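Local coordinates for periplasmic beta-glucosidase (Pseudomonas aeruginosa, PDB 6R5T), which probably hydrolyses terminal, non-reducing beta-D-glucosyl residues to release beta-D-glucose, as a periplasmic glycoside hydrolase of family 3, at residues L365-D370 against W527-A532; V473-G478 against R501-L506; D273-A278 against D290-W295; A278-V283 against G303-A308. The protein carries 1 engineered substitution. All coordinates share one frame; numbering follows the deposited sequence.

The four interactions form two pairs on opposite sides of the chain's centre. Interactions 1 and 2 lie in the family 3 C-terminal domain, with centres about 13 Å apart, and both reach the same mixed sheet. Along the chain, interaction 2 is nested within the loop closed by interaction 1. Interactions 3 and 4 lie in the N-terminal, TIM-barrel-like domain. Their centres are about 9 Å apart, and they share Ala278 and helix 271-281. The centres of interactions 1 and 3 are about 55 Å apart. None of the four lies in the glycan pocket, but strand 286-287, between the two helices of interaction 3, carries the pocket residue Met287.

Interaction 1 of 4, residues L365-D370 against W527-A532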
loop_
_atom_site.group_PDB
_atom_site.type_symbol
_atom_site.label_atom_id
_atom_site.label_comp_id
_atom_site.label_asym_id
_atom_site.label_seq_id
_atom_site.Cartn_x
_atom_site.Cartn_y
_atom_site.Cartn_z
ATOM N N LEU A 365 15.885 -19.667 13.655
ATOM C CA LEU A 365 16.781 -18.968 14.599
ATOM C C LEU A 365 17.110 -17.608 14.016
ATOM O O LEU A 365 17.733 -17.508 12.940
ATOM C CB LEU A 365 18.034 -19.833 14.811
ATOM C CG LEU A 365 19.019 -19.263 15.822
ATOM C CD1 LEU A 365 18.404 -19.158 17.210
ATOM C CD2 LEU A 365 20.265 -20.139 15.867
ATOM N N LEU A 366 16.701 -16.545 14.679
ATOM C CA LEU A 366 16.912 -15.180 14.180
ATOM C C LEU A 366 18.154 -14.530 14.802
ATOM O O LEU A 366 18.678 -13.600 14.187
ATOM C CB LEU A 366 15.671 -14.348 14.464
ATOM C CG LEU A 366 14.424 -14.725 13.644
ATOM C CD1 LEU A 366 13.259 -13.884 14.036
ATOM C CD2 LEU A 366 14.706 -14.563 12.171
ATOM N N LYS A 367 18.547 -14.942 16.000
ATOM C CA LYS A 367 19.698 -14.328 16.708
ATOM C C LYS A 367 20.208 -15.334 17.726
ATOM O O LYS A 367 19.416 -16.031 18.320
ATOM C CB LYS A 367 19.325 -13.043 17.427
ATOM C CG LYS A 367 20.491 -12.329 18.107
ATOM C CD LYS A 367 20.132 -11.057 18.822
ATOM C CE LYS A 367 21.392 -10.424 19.411
ATOM N NZ LYS A 367 21.107 -9.199 20.185
ATOM N N ASN A 368 21.530 -15.403 17.903
ATOM C CA ASN A 368 22.113 -16.309 18.894
ATOM C C ASN A 368 23.485 -15.747 19.276
ATOM O O ASN A 368 24.467 -16.171 18.679
ATOM C CB ASN A 368 22.267 -17.723 18.376
ATOM C CG ASN A 368 22.629 -18.720 19.469
ATOM O OD1 ASN A 368 22.395 -18.472 20.650
ATOM N ND2 ASN A 368 23.190 -19.832 19.063
ATOM N N ARG A 369 23.522 -14.882 20.270
ATOM C CA ARG A 369 24.766 -14.170 20.687
ATOM C C ARG A 369 25.650 -15.162 21.454
ATOM O O ARG A 369 25.184 -15.754 22.460
ATOM C CB ARG A 369 24.400 -12.940 21.528
ATOM C CG ARG A 369 25.580 -12.079 21.990
ATOM C CD ARG A 369 25.231 -11.033 23.049
ATOM N NE ARG A 369 25.433 -11.594 24.385
ATOM C CZ ARG A 369 25.169 -11.025 25.562
ATOM N NH1 ARG A 369 24.649 -9.808 25.647
ATOM N NH2 ARG A 369 25.419 -11.713 26.668
ATOM N N ASP A 370 26.899 -15.289 21.000
ATOM C CA ASP A 370 28.007 -15.958 21.731
ATOM C C ASP A 370 27.588 -17.392 22.075
ATOM O O ASP A 370 27.950 -17.897 23.112
ATOM C CB ASP A 370 28.392 -15.095 22.932
ATOM C CG ASP A 370 29.044 -13.749 22.554
ATOM O OD1 ASP A 370 29.621 -13.610 21.434
ATOM O OD2 ASP A 370 28.967 -12.809 23.369
ATOM N N TRP A 527 14.072 -3.658 18.611
ATOM C CA TRP A 527 14.581 -3.620 20.016
ATOM C C TRP A 527 15.074 -5.012 20.374
ATOM O O TRP A 527 16.135 -5.177 21.007
ATOM C CB TRP A 527 13.514 -3.149 21.003
ATOM C CG TRP A 527 13.997 -3.123 22.420
ATOM C CD1 TRP A 527 14.490 -2.033 23.091
ATOM C CD2 TRP A 527 14.026 -4.206 23.353
ATOM N NE1 TRP A 527 14.835 -2.381 24.371
ATOM C CE2 TRP A 527 14.616 -3.713 24.541
ATOM C CE3 TRP A 527 13.675 -5.544 23.278
ATOM C CZ2 TRP A 527 14.790 -4.529 25.654
ATOM C CZ3 TRP A 527 13.879 -6.355 24.365
ATOM C CH2 TRP A 527 14.422 -5.837 25.541
ATOM N N GLU A 528 14.299 -6.015 19.989
ATOM C CA GLU A 528 14.627 -7.422 20.326
ATOM C C GLU A 528 15.957 -7.835 19.683
ATOM O O GLU A 528 16.806 -8.471 20.333
ATOM C CB GLU A 528 13.466 -8.329 19.906
ATOM C CG GLU A 528 12.185 -8.065 20.673
ATOM C CD GLU A 528 11.362 -6.842 20.253
ATOM O OE1 GLU A 528 11.692 -6.138 19.246
ATOM O OE2 GLU A 528 10.377 -6.508 20.963
ATOM N N GLN A 529 16.140 -7.497 18.410
ATOM C CA GLN A 529 17.392 -7.877 17.712
ATOM C C GLN A 529 18.602 -7.183 18.405
ATOM O O GLN A 529 19.712 -7.735 18.374
ATOM C CB GLN A 529 17.265 -7.539 16.228
ATOM C CG GLN A 529 18.549 -7.786 15.426
ATOM C CD GLN A 529 19.038 -9.214 15.417
ATOM O OE1 GLN A 529 18.280 -10.157 15.583
ATOM N NE2 GLN A 529 20.349 -9.368 15.253
ATOM N N GLU A 530 18.419 -5.997 18.960
ATOM C CA GLU A 530 19.524 -5.276 19.636
ATOM C C GLU A 530 19.765 -5.871 21.038
ATOM O O GLU A 530 20.950 -5.957 21.465
ATOM C CB GLU A 530 19.177 -3.807 19.690
ATOM C CG GLU A 530 20.291 -2.932 20.219
ATOM C CD GLU A 530 21.634 -3.100 19.520
ATOM O OE1 GLU A 530 22.650 -3.020 20.238
ATOM O OE2 GLU A 530 21.679 -3.280 18.266
ATOM N N ASN A 531 18.724 -6.291 21.743
ATOM C CA ASN A 531 18.837 -6.524 23.203
ATOM C C ASN A 531 18.724 -7.996 23.593
ATOM O O ASN A 531 19.243 -8.395 24.657
ATOM C CB ASN A 531 17.773 -5.707 23.927
ATOM C CG ASN A 531 18.115 -4.248 23.892
ATOM O OD1 ASN A 531 18.945 -3.828 24.697
ATOM N ND2 ASN A 531 17.559 -3.468 22.974
ATOM N N ALA A 532 17.900 -8.800 22.906
ATOM C CA ALA A 532 17.764 -10.207 23.332
ATOM C C ALA A 532 19.094 -10.910 23.120
ATOM O O ALA A 532 19.838 -10.543 22.199
ATOM C CB ALA A 532 16.687 -10.937 22.587
HETATM O O HOH W 1 20.997 -12.043 14.382
#
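Lys367 CD sits above one face of the flat Gln529 carboxamide, offset toward its rim. The two side chains meet at a slant, with CD of Lys367 4.0 Å from CD of Gln529. At the amide's oxygen end, Gln529 OE1 is 3.6 Å from Lys367 CB and is hydrogen-bonded to Tyr608. At its nitrogen end, NE2 donates to a water, which in turn donates to Leu366 O. Within the helix, the Trp527 ring carries Asn531 ND2 over one face, near the rim, and Glu528 CG at its edge. Lys504 makes a cation-pi contact with the same ring.

Lys367 is fully extended, with CG anti to the backbone N (chi1 -177°), and this carries its ammonium group to the C-terminal end of helix 526-531. NZ donates to Gln529 O at 2.7 Å, from above the carbonyl plane. It also donates to Ala532 O at 2.7 Å, nearly in line with the C=O bond (166°). Two bonds therefore fix the ammonium group at carbonyls of the helix end. The positive charge is probably favourable there, since the helix dipole is negative at that end.

This contact belongs to the family 3 C-terminal domain. Leu366 and Lys367 form a classic beta bulge opposite Ile535. Strand 364-368 is an outermost strand of the mixed sheet and runs antiparallel to strand 534-537, which follows the helix. Glu528 and Ala532 pack on Leu515 of strand 513-518, and Trp527 and Glu528 rest against helix 497-508.

Interaction 2 of 4, residues V473-G478 against R501-L506; sequences VVAVVG and RLLKAL
Ala475 and Leu503 form the tight part of this contact: Ala475 CB is 3.8 Å from Leu503 CD2. Leu503 has CG beside its own backbone N (chi1 -70°), and from there the side chain turns its end to the strand. The contacts around this pair are looser. The same CD2 meets Val477 CG1 at 4.1 Å, tip to tip, so one methyl group lies against two alternate strand residues. The Leu506 and Val473 side chains cross at a slant, CD1 of Leu506 4.1 Å from CG1 of Val473. Leu506 CD1 is also 4.3 Å from Ala475 CB. Leu502 faces the strand too but stays farther back.

All the touching groups are hydrocarbon and buried. The exposed side of the helix is different in character: it carries Arg501 and Lys504, and Arg501 forms a salt bridge with Glu457.

The short segments run nearly antiparallel (163°), with their axes 10.4 Å apart. This is the strand-helix half of a beta-alpha-beta crossover, in which helix 497-508 connects strand 472-478 to its parallel neighbour 513-518. Strand 380-384 flanks on the other side, where its Ile384 touches Val473, Leu502 and Leu506. Leu515 of strand 513-518 packs on both Ala475 and Leu503, and helix 456-468 lies alongside through Leu460 and Ala467.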
loop_
_atom_site.group_PDB
_atom_site.type_symbol
_atom_site.label_atom_id
_atom_site.label_comp_id
_atom_site.label_asym_id
_atom_site.label_seq_id
_atom_site.Cartn_x
_atom_site.Cartn_y
_atom_site.Cartn_z
ATOM N N VAL A 473 16.621 -16.690 31.350
ATOM C CA VAL A 473 15.172 -16.447 31.119
ATOM C C VAL A 473 14.804 -16.883 29.719
ATOM O O VAL A 473 15.475 -16.440 28.765
ATOM C CB VAL A 473 14.830 -14.972 31.306
ATOM C CG1 VAL A 473 13.395 -14.697 30.921
ATOM C CG2 VAL A 473 15.122 -14.494 32.729
ATOM N N VAL A 474 13.807 -17.745 29.634
ATOM C CA VAL A 474 13.141 -18.080 28.340
ATOM C C VAL A 474 11.835 -17.294 28.340
ATOM O O VAL A 474 10.907 -17.660 29.088
ATOM C CB VAL A 474 12.934 -19.583 28.177
ATOM C CG1 VAL A 474 12.168 -19.929 26.904
ATOM C CG2 VAL A 474 14.277 -20.289 28.141
ATOM N N ALA A 475 11.763 -16.230 27.553
ATOM C CA ALA A 475 10.572 -15.378 27.473
ATOM C C ALA A 475 9.752 -15.851 26.267
ATOM O O ALA A 475 10.275 -15.855 25.147
ATOM C CB ALA A 475 10.943 -13.936 27.350
ATOM N N VAL A 476 8.530 -16.261 26.487
ATOM C CA VAL A 476 7.636 -16.823 25.458
ATOM C C VAL A 476 6.575 -15.745 25.221
ATOM O O VAL A 476 5.668 -15.548 26.020
ATOM C CB VAL A 476 7.031 -18.192 25.822
ATOM C CG1 VAL A 476 6.406 -18.815 24.585
ATOM C CG2 VAL A 476 8.060 -19.120 26.438
ATOM N N VAL A 477 6.741 -15.037 24.120
ATOM C CA VAL A 477 6.064 -13.762 23.876
ATOM C C VAL A 477 5.634 -13.692 22.415
ATOM O O VAL A 477 6.132 -14.470 21.574
ATOM C CB VAL A 477 6.979 -12.587 24.223
ATOM C CG1 VAL A 477 7.140 -12.469 25.728
ATOM C CG2 VAL A 477 8.323 -12.652 23.513
ATOM N N GLY A 478 4.734 -12.748 22.133
ATOM C CA GLY A 478 4.354 -12.429 20.753
ATOM C C GLY A 478 2.850 -12.264 20.656
ATOM O O GLY A 478 2.239 -11.688 21.543
ATOM N N ARG A 501 7.096 -4.209 27.523
ATOM C CA ARG A 501 7.431 -3.656 28.865
ATOM C C ARG A 501 8.074 -4.770 29.695
ATOM O O ARG A 501 9.099 -4.518 30.398
ATOM C CB ARG A 501 6.145 -3.146 29.507
ATOM C CG ARG A 501 6.388 -2.442 30.829
ATOM C CD ARG A 501 5.055 -1.897 31.310
ATOM N NE ARG A 501 5.249 -1.253 32.604
ATOM C CZ ARG A 501 4.265 -0.950 33.452
ATOM N NH1 ARG A 501 3.017 -1.289 33.184
ATOM N NH2 ARG A 501 4.561 -0.376 34.604
ATOM N N LEU A 502 7.494 -5.957 29.669
ATOM C CA LEU A 502 8.035 -7.172 30.341
ATOM C C LEU A 502 9.468 -7.440 29.872
ATOM O O LEU A 502 10.396 -7.662 30.685
ATOM C CB LEU A 502 7.092 -8.363 30.090
ATOM C CG LEU A 502 7.585 -9.733 30.512
ATOM C CD1 LEU A 502 7.738 -9.775 32.027
ATOM C CD2 LEU A 502 6.627 -10.797 30.017
ATOM N N LEU A 503 9.674 -7.471 28.540
ATOM C CA LEU A 503 11.007 -7.795 27.991
ATOM C C LEU A 503 12.012 -6.731 28.448
ATOM O O LEU A 503 13.128 -7.132 28.779
ATOM C CB LEU A 503 10.945 -7.808 26.459
ATOM C CG LEU A 503 10.163 -8.960 25.828
ATOM C CD1 LEU A 503 10.310 -8.876 24.317
ATOM C CD2 LEU A 503 10.599 -10.309 26.316
ATOM N N LYS A 504 11.655 -5.459 28.458
ATOM C CA LYS A 504 12.620 -4.393 28.846
ATOM C C LYS A 504 12.998 -4.609 30.316
ATOM O O LYS A 504 14.186 -4.479 30.690
ATOM C CB LYS A 504 12.050 -3.007 28.619
ATOM C CG LYS A 504 12.048 -2.615 27.141
ATOM C CD LYS A 504 11.368 -1.308 26.804
ATOM C CE LYS A 504 11.208 -1.195 25.294
ATOM N NZ LYS A 504 10.928 0.189 24.848
ATOM N N ALA A 505 12.017 -4.922 31.142
ATOM C CA ALA A 505 12.293 -5.148 32.587
ATOM C C ALA A 505 13.130 -6.401 32.768
ATOM O O ALA A 505 14.081 -6.404 33.586
ATOM C CB ALA A 505 10.981 -5.197 33.344
ATOM N N LEU A 506 12.868 -7.468 32.007
ATOM C CA LEU A 506 13.664 -8.710 32.116
ATOM C C LEU A 506 15.102 -8.417 31.674
ATOM O O LEU A 506 16.051 -8.939 32.278
ATOM C CB LEU A 506 13.037 -9.820 31.273
ATOM C CG LEU A 506 11.732 -10.385 31.803
ATOM C CD1 LEU A 506 11.103 -11.270 30.747
ATOM C CD2 LEU A 506 11.936 -11.179 33.090
#

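Interaction 3 of 4, residues D273-A278 against D290-W295; sequences DATRLA and DLYSTW
Thr275 of helix 271-281 points into the first turn of helix 291-301, in a helix-helix crossing of the TIM-barrel-like N-terminal domain. The short helical segments cross at -112° with axes 9.4 Å apart, and strand 286-287 lies between the two helices in the chain. Thr275 CB begins the contact, 4.0 Å from Trp295 CB. Its branches then part. OG1 lies beside the backbone N (chi1 -61°), where it is hydrogen-bonded to Glu271 O one turn back. This bond satisfies the buried hydroxyl, although its neighbours across the contact are largely carbon. Leu291 CB is 3.3 Å from OG1, and the two side chains cross at a slant. Trp295 CB is 3.8 Å from the same OG1. The other branch, CG2, reaches Tyr292 CD1 at 3.8 Å, as the threonine and tyrosine run by one another, pointing opposite ways.

Smaller contacts complete the interface. Ala274 CB touches Leu291 CD2 at 4.3 Å. Trp295 starts toward the threonine but its indole turns away, and NE1 is hydrogen-bonded to Glu271 OE1. Val259 of helix 258-261 packs on Ala278, Leu291 and Tyr292 together.

One turn after Thr275, Ala278 CB sits at the edge of the Tyr292 ring, near its plane. Tyr292 OH is 3.5 Å from Ala278 CB and is hydrogen-bonded to Val283 O.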
loop_
_atom_site.group_PDB
_atom_site.type_symbol
_atom_site.label_atom_id
_atom_site.label_comp_id
_atom_site.label_asym_id
_atom_site.label_seq_id
_atom_site.Cartn_x
_atom_site.Cartn_y
_atom_site.Cartn_z
ATOM N N ASP A 273 -30.642 -10.181 -8.604
ATOM C CA ASP A 273 -29.571 -9.712 -9.531
ATOM C C ASP A 273 -28.229 -10.258 -9.041
ATOM O O ASP A 273 -27.431 -10.646 -9.874
ATOM C CB ASP A 273 -29.589 -8.191 -9.637
ATOM C CG ASP A 273 -30.818 -7.666 -10.362
ATOM O OD1 ASP A 273 -31.489 -8.475 -11.073
ATOM O OD2 ASP A 273 -31.131 -6.463 -10.190
ATOM N N ALA A 274 -27.999 -10.355 -7.734
ATOM C CA ALA A 274 -26.727 -10.936 -7.251
ATOM C C ALA A 274 -26.581 -12.388 -7.708
ATOM O O ALA A 274 -25.496 -12.834 -8.196
ATOM C CB ALA A 274 -26.644 -10.797 -5.763
ATOM N N THR A 275 -27.679 -13.161 -7.607
ATOM C CA THR A 275 -27.653 -14.579 -7.985
ATOM C C THR A 275 -27.321 -14.715 -9.482
ATOM O O THR A 275 -26.498 -15.569 -9.880
ATOM C CB THR A 275 -29.028 -15.194 -7.670
ATOM O OG1 THR A 275 -29.276 -15.078 -6.268
ATOM C CG2 THR A 275 -29.066 -16.634 -8.096
ATOM N N ARG A 276 -27.953 -13.863 -10.314
ATOM C CA ARG A 276 -27.721 -13.890 -11.776
ATOM C C ARG A 276 -26.223 -13.640 -12.066
ATOM O O ARG A 276 -25.602 -14.400 -12.817
ATOM C CB ARG A 276 -28.596 -12.856 -12.481
ATOM C CG ARG A 276 -28.346 -12.898 -13.975
ATOM C CD ARG A 276 -28.992 -11.827 -14.832
ATOM N NE ARG A 276 -29.170 -10.580 -14.109
ATOM C CZ ARG A 276 -28.294 -9.583 -14.064
ATOM N NH1 ARG A 276 -27.134 -9.658 -14.702
ATOM N NH2 ARG A 276 -28.591 -8.512 -13.353
ATOM N N LEU A 277 -25.671 -12.628 -11.409
ATOM C CA LEU A 277 -24.248 -12.260 -11.652
ATOM C C LEU A 277 -23.345 -13.433 -11.276
ATOM O O LEU A 277 -22.445 -13.746 -12.040
ATOM C CB LEU A 277 -23.886 -11.016 -10.858
ATOM C CG LEU A 277 -24.532 -9.728 -11.326
ATOM C CD1 LEU A 277 -24.227 -8.588 -10.371
ATOM C CD2 LEU A 277 -24.089 -9.386 -12.734
ATOM N N ALA A 278 -23.562 -14.056 -10.126
ATOM C CA ALA A 278 -22.664 -15.131 -9.645
ATOM C C ALA A 278 -22.735 -16.355 -10.564
ATOM O O ALA A 278 -21.716 -16.872 -10.977
ATOM C CB ALA A 278 -23.019 -15.481 -8.237
ATOM N N ASP A 290 -28.113 -19.311 0.545
ATOM C CA ASP A 290 -29.291 -19.919 -0.118
ATOM C C ASP A 290 -29.860 -19.060 -1.237
ATOM O O ASP A 290 -30.967 -19.342 -1.670
ATOM C CB ASP A 290 -30.362 -20.264 0.914
ATOM C CG ASP A 290 -29.989 -21.466 1.745
ATOM O OD1 ASP A 290 -29.034 -22.180 1.397
ATOM O OD2 ASP A 290 -30.658 -21.659 2.763
ATOM N N LEU A 291 -29.106 -18.114 -1.774
ATOM C CA LEU A 291 -29.653 -17.275 -2.855
ATOM C C LEU A 291 -29.925 -18.135 -4.087
ATOM O O LEU A 291 -30.917 -17.868 -4.765
ATOM C CB LEU A 291 -28.698 -16.126 -3.187
ATOM C CG LEU A 291 -29.057 -14.813 -2.509
ATOM C CD1 LEU A 291 -29.060 -14.955 -1.014
ATOM C CD2 LEU A 291 -28.107 -13.696 -2.916
ATOM N N TYR A 292 -29.094 -19.130 -4.382
ATOM C CA TYR A 292 -29.293 -19.929 -5.609
ATOM C C TYR A 292 -30.650 -20.662 -5.528
ATOM O O TYR A 292 -31.413 -20.635 -6.501
ATOM C CB TYR A 292 -28.173 -20.930 -5.852
ATOM C CG TYR A 292 -26.939 -20.389 -6.537
ATOM C CD1 TYR A 292 -26.620 -19.038 -6.494
ATOM C CD2 TYR A 292 -26.060 -21.242 -7.160
ATOM C CE1 TYR A 292 -25.492 -18.559 -7.145
ATOM C CE2 TYR A 292 -24.922 -20.781 -7.807
ATOM C CZ TYR A 292 -24.659 -19.431 -7.821
ATOM O OH TYR A 292 -23.547 -18.947 -8.436
ATOM N N SER A 293 -30.916 -21.331 -4.417
ATOM C CA SER A 293 -32.188 -22.065 -4.259
ATOM C C SER A 293 -33.366 -21.098 -4.281
ATOM O O SER A 293 -34.440 -21.478 -4.758
ATOM C CB SER A 293 -32.166 -22.852 -3.002
ATOM O OG SER A 293 -31.237 -23.930 -3.110
ATOM N N THR A 294 -33.202 -19.882 -3.774
ATOM C CA THR A 294 -34.310 -18.897 -3.678
ATOM C C THR A 294 -34.605 -18.308 -5.059
ATOM O O THR A 294 -35.768 -18.054 -5.375
ATOM C CB THR A 294 -33.968 -17.798 -2.664
ATOM O OG1 THR A 294 -33.668 -18.407 -1.403
ATOM C CG2 THR A 294 -35.055 -16.745 -2.547
ATOM N N TRP A 295 -33.586 -18.045 -5.887
ATOM C CA TRP A 295 -33.762 -17.171 -7.060
ATOM C C TRP A 295 -33.518 -17.860 -8.393
ATOM O O TRP A 295 -33.974 -17.314 -9.391
ATOM C CB TRP A 295 -32.868 -15.916 -6.958
ATOM C CG TRP A 295 -33.307 -15.082 -5.821
ATOM C CD1 TRP A 295 -32.681 -14.951 -4.631
ATOM C CD2 TRP A 295 -34.503 -14.284 -5.733
ATOM N NE1 TRP A 295 -33.359 -14.079 -3.836
ATOM C CE2 TRP A 295 -34.488 -13.668 -4.467
ATOM C CE3 TRP A 295 -35.560 -13.998 -6.602
ATOM C CZ2 TRP A 295 -35.504 -12.811 -4.024
ATOM C CZ3 TRP A 295 -36.560 -13.135 -6.161
ATOM C CH2 TRP A 295 -36.526 -12.564 -4.895
#

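Interaction 4 of 4, residues A278-V283 against G303-A308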
loop_
_atom_site.group_PDB
_atom_site.type_symbol
_atom_site.label_atom_id
_atom_site.label_comp_id
_atom_site.label_asym_id
_atom_site.label_seq_id
_atom_site.Cartn_x
_atom_site.Cartn_y
_atom_site.Cartn_z
ATOM N N ALA A 278 -23.562 -14.056 -10.126
ATOM C CA ALA A 278 -22.664 -15.131 -9.645
ATOM C C ALA A 278 -22.735 -16.355 -10.564
ATOM O O ALA A 278 -21.716 -16.872 -10.977
ATOM C CB ALA A 278 -23.019 -15.481 -8.237
ATOM N N ILE A 279 -23.928 -16.828 -10.913
ATOM C CA ILE A 279 -23.999 -18.090 -11.691
ATOM C C ILE A 279 -23.466 -17.836 -13.101
ATOM O O ILE A 279 -22.743 -18.694 -13.622
ATOM C CB ILE A 279 -25.407 -18.736 -11.664
ATOM C CG1 ILE A 279 -25.219 -20.212 -12.073
ATOM C CG2 ILE A 279 -26.394 -17.939 -12.493
ATOM C CD1 ILE A 279 -26.328 -21.157 -11.767
ATOM N N GLN A 280 -23.739 -16.675 -13.687
ATOM C CA GLN A 280 -23.276 -16.402 -15.071
ATOM C C GLN A 280 -21.770 -16.120 -15.082
ATOM O O GLN A 280 -21.103 -16.427 -16.108
ATOM C CB GLN A 280 -24.124 -15.312 -15.707
ATOM C CG GLN A 280 -25.567 -15.785 -15.879
ATOM C CD GLN A 280 -26.257 -15.120 -17.046
ATOM O OE1 GLN A 280 -26.773 -15.823 -17.948
ATOM N NE2 GLN A 280 -26.289 -13.794 -17.011
ATOM N N ALA A 281 -21.209 -15.634 -13.985
ATOM C CA ALA A 281 -19.760 -15.427 -13.905
ATOM C C ALA A 281 -18.997 -16.737 -13.872
ATOM O O ALA A 281 -17.891 -16.800 -14.420
ATOM C CB ALA A 281 -19.425 -14.552 -12.727
ATOM N N GLY A 282 -19.610 -17.761 -13.310
ATOM C CA GLY A 282 -19.008 -19.094 -13.234
ATOM C C GLY A 282 -18.921 -19.651 -11.830
ATOM O O GLY A 282 -18.145 -20.608 -11.653
ATOM N N VAL A 283 -19.719 -19.159 -10.881
ATOM C CA VAL A 283 -19.763 -19.749 -9.518
ATOM C C VAL A 283 -20.758 -20.918 -9.530
ATOM O O VAL A 283 -21.930 -20.672 -9.877
ATOM C CB VAL A 283 -20.156 -18.705 -8.482
ATOM C CG1 VAL A 283 -20.331 -19.351 -7.136
ATOM C CG2 VAL A 283 -19.137 -17.581 -8.416
ATOM N N GLY A 303 -36.108 -15.704 -18.262
ATOM C CA GLY A 303 -35.102 -15.652 -19.338
ATOM C C GLY A 303 -33.889 -14.826 -18.927
ATOM O O GLY A 303 -33.150 -14.404 -19.831
ATOM N N GLU A 304 -33.649 -14.626 -17.633
ATOM C CA GLU A 304 -32.499 -13.778 -17.161
ATOM C C GLU A 304 -31.219 -14.634 -17.062
ATOM O O GLU A 304 -30.104 -14.071 -17.058
ATOM C CB GLU A 304 -32.801 -13.118 -15.826
ATOM C CG GLU A 304 -33.971 -12.162 -15.887
ATOM C CD GLU A 304 -34.290 -11.572 -14.526
ATOM O OE1 GLU A 304 -35.057 -12.182 -13.752
ATOM O OE2 GLU A 304 -33.702 -10.528 -14.215
ATOM N N ILE A 305 -31.352 -15.945 -16.974
ATOM C CA ILE A 305 -30.229 -16.923 -17.093
ATOM C C ILE A 305 -30.667 -17.994 -18.080
ATOM O O ILE A 305 -31.882 -18.027 -18.436
ATOM C CB ILE A 305 -29.817 -17.528 -15.729
ATOM C CG1 ILE A 305 -30.953 -18.338 -15.119
ATOM C CG2 ILE A 305 -29.352 -16.459 -14.735
ATOM C CD1 ILE A 305 -30.630 -19.128 -13.885
ATOM N N ASP A 306 -29.721 -18.820 -18.505
ATOM C CA ASP A 306 -29.915 -19.934 -19.457
ATOM C C ASP A 306 -29.955 -21.257 -18.690
ATOM O O ASP A 306 -29.265 -21.418 -17.624
ATOM C CB ASP A 306 -28.796 -19.969 -20.497
ATOM C CG ASP A 306 -28.700 -18.660 -21.258
ATOM O OD1 ASP A 306 -29.750 -18.155 -21.652
ATOM O OD2 ASP A 306 -27.592 -18.121 -21.377
ATOM N N GLN A 307 -30.672 -22.235 -19.232
ATOM C CA GLN A 307 -30.633 -23.608 -18.683
ATOM C C GLN A 307 -29.177 -24.101 -18.602
ATOM O O GLN A 307 -28.818 -24.785 -17.610
ATOM C CB GLN A 307 -31.504 -24.540 -19.526
ATOM C CG GLN A 307 -31.501 -25.983 -19.061
ATOM C CD GLN A 307 -32.218 -26.123 -17.738
ATOM O OE1 GLN A 307 -33.333 -25.609 -17.587
ATOM N NE2 GLN A 307 -31.593 -26.781 -16.762
ATOM N N ALA A 308 -28.351 -23.801 -19.599
ATOM C CA ALA A 308 -26.922 -24.188 -19.638
ATOM C C ALA A 308 -26.166 -23.673 -18.385
ATOM O O ALA A 308 -25.224 -24.364 -17.955
ATOM C CB ALA A 308 -26.283 -23.674 -20.895
#
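Ile279 and Ile305 meet through their CG2 methyl groups, 4.0 Å apart, with the side chains at about a right angle. Ile305 CG2 also touches the aliphatic part of Gln280, with its CG at 4.0 Å. One methyl group therefore lies against two successive residues of helix 271-281. The torsion of Ile305 explains this: CG1 stands between the backbone N and the carbonyl carbon (chi1 63°), while CG2 lies beside the N and turns toward the helix. Gln280 crosses Ile305 at a slant, and the end of the glutamine lies alongside the backbone of Glu304 and Ile305.

The next shell is the backbone that sets these side chains. Helix 271-281 ends in a Schellman motif with Gly282, of positive phi, as its C-prime residue. Val283 N donates to Ala278 O at 3.0 Å, and Gly282 N makes a weak bond to Ile279 O at 3.3 Å. Gly282 N also bonds to Ala278 O, from the opposite face of its plane to Val283 N. A second Schellman motif, at Gly303, ends helix 291-301, and Ile305 follows two residues later.

Farther out, Ile310 of helix 307-323 packs on both isoleucines, and Leu296 touches Ile305 as well. Arg312 is hydrogen-bonded to Ile279 O, and Arg235 to Gln280 O. Glu304 pairs with Arg272 in a salt bridge. The contact thus joins the end of one helix to the turn between the next two.

Its chemistry is mainly hydrocarbon packing. Adhesion comes from the isoleucine methyl groups and the aliphatic part of Gln280, while outside partners engage the surrounding polar groups.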